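Local coordinates for ESX-1 secretion system protein eccD1 (Mycobacterium tuberculosis, PDB 4KV2) that forms part of the ESX-1 type VII secretion system, which delivers virulence factors such as EsxA and EsxB to host cells, and contributes a ubiquitin-like domain to it, at residues A[38-41]-A[42-45]. Residues are numbered along the deposited sequence; the frame is centred on the assembly and turned at random.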
loop_
_atom_site.group_PDB
_atom_site.type_symbol
_atom_site.label_atom_id
_atom_site.label_comp_id
_atom_site.label_asym_id
_atom_site.label_seq_id
_atom_site.Cartn_x
_atom_site.Cartn_y
_atom_site.Cartn_z
ATOM N N LEU A 38 5.873 -5.393 -4.486
ATOM C CA LEU A 38 5.927 -6.755 -5.033
ATOM C C LEU A 38 7.306 -7.026 -5.623
ATOM O O LEU A 38 7.859 -8.114 -5.443
ATOM C CB LEU A 38 4.861 -6.978 -6.088
ATOM C CG LEU A 38 3.450 -7.142 -5.548
ATOM C CD1 LEU A 38 2.469 -6.955 -6.680
ATOM C CD2 LEU A 38 3.306 -8.529 -4.954
ATOM N N SER A 39 7.886 -6.001 -6.267
ATOM C CA SER A 39 9.252 -6.122 -6.769
ATOM C C SER A 39 10.236 -6.497 -5.643
ATOM O O SER A 39 11.140 -7.308 -5.851
ATOM C CB SER A 39 9.713 -4.815 -7.467
ATOM O OG SER A 39 11.043 -4.955 -7.987
ATOM N N GLU A 40 10.080 -5.904 -4.461
ATOM C CA GLU A 40 10.984 -6.191 -3.328
ATOM C C GLU A 40 10.692 -7.596 -2.806
ATOM O O GLU A 40 11.607 -8.412 -2.574
ATOM C CB GLU A 40 10.786 -5.180 -2.192
ATOM C CG GLU A 40 11.083 -3.736 -2.559
ATOM C CD GLU A 40 12.493 -3.293 -2.215
ATOM O OE1 GLU A 40 13.223 -4.039 -1.533
ATOM O OE2 GLU A 40 12.853 -2.159 -2.604
ATOM N N VAL A 41 9.405 -7.887 -2.642
ATOM C CA VAL A 41 8.976 -9.189 -2.101
ATOM C C VAL A 41 9.521 -10.321 -2.957
ATOM O O VAL A 41 9.975 -11.320 -2.427
ATOM C CB VAL A 41 7.435 -9.288 -1.977
ATOM C CG1 VAL A 41 6.981 -10.705 -1.667
ATOM C CG2 VAL A 41 6.934 -8.379 -0.878
ATOM N N LEU A 42 9.494 -10.153 -4.279
ATOM C CA LEU A 42 9.864 -11.222 -5.197
ATOM C C LEU A 42 11.262 -11.050 -5.781
ATOM O O LEU A 42 11.597 -11.694 -6.786
ATOM C CB LEU A 42 8.839 -11.319 -6.317
ATOM C CG LEU A 42 7.405 -11.628 -5.901
ATOM C CD1 LEU A 42 6.481 -11.505 -7.102
ATOM C CD2 LEU A 42 7.258 -13.003 -5.278
ATOM N N GLU A 43 12.095 -10.227 -5.137
ATOM C CA GLU A 43 13.418 -9.927 -5.698
ATOM C C GLU A 43 14.329 -11.154 -5.750
ATOM O O GLU A 43 15.144 -11.272 -6.668
ATOM C CB GLU A 43 14.106 -8.772 -4.963
ATOM C CG GLU A 43 14.648 -9.110 -3.576
ATOM C CD GLU A 43 15.122 -7.876 -2.825
ATOM O OE1 GLU A 43 14.890 -6.764 -3.326
ATOM O OE2 GLU A 43 15.730 -8.017 -1.738
ATOM N N ASP A 44 14.179 -12.060 -4.779
ATOM C CA ASP A 44 14.994 -13.289 -4.705
ATOM C C ASP A 44 14.343 -14.507 -5.364
ATOM O O ASP A 44 14.919 -15.589 -5.370
ATOM C CB ASP A 44 15.312 -13.632 -3.248
ATOM C CG ASP A 44 16.171 -12.577 -2.565
ATOM O OD1 ASP A 44 16.906 -11.838 -3.262
ATOM O OD2 ASP A 44 16.116 -12.504 -1.319
ATOM N N THR A 45 13.151 -14.333 -5.922
ATOM C CA THR A 45 12.446 -15.432 -6.583
ATOM C C THR A 45 13.060 -15.714 -7.975
ATOM O O THR A 45 13.241 -14.788 -8.759
ATOM C CB THR A 45 10.948 -15.096 -6.693
ATOM O OG1 THR A 45 10.389 -15.031 -5.376
ATOM C CG2 THR A 45 10.200 -16.143 -7.487
#
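L42 N donates to L38 O at 2.9 Å, a last i to i-4 bond of helix 31-41, and one residue later E43 N turns to E40 O at 3.2 Å, an i to i-3 bond that tightens the chain as it leaves the helix. The two carbonyls are used differently: L38 O is met almost head-on, with a C=O...N angle of 161°, whereas E43 N sits well above the carbonyl plane of E40. L42 is the first residue off helical torsions and starts a type I turn closed by T45 N to L42 O. Its CG, anti to its own carbonyl carbon, is left beside L38 O at 3.6 Å; the backbone itself puts CB close to the same oxygen. V41 CG1 lies loosely, 4.3 Å, from L42 CD2. Where L42 is buried, E43 is exposed: with CG between its backbone N and carbonyl carbon (chi1 74°), its extended chain runs over E40 O, CG 3.3 Å from it. There OE1 of E43 comes within 3.7 Å of OE1 of E40, the carboxylate planes 43° apart. V25 of the second subunit packs on E40. L38 and L42 share F55 as a neighbour and pack the helix end against strands 5-12 and 15-22 of the ubiquitin-like fold. Two acids so close at the negative end of the helix dipole would probably repel and might raise a pKa.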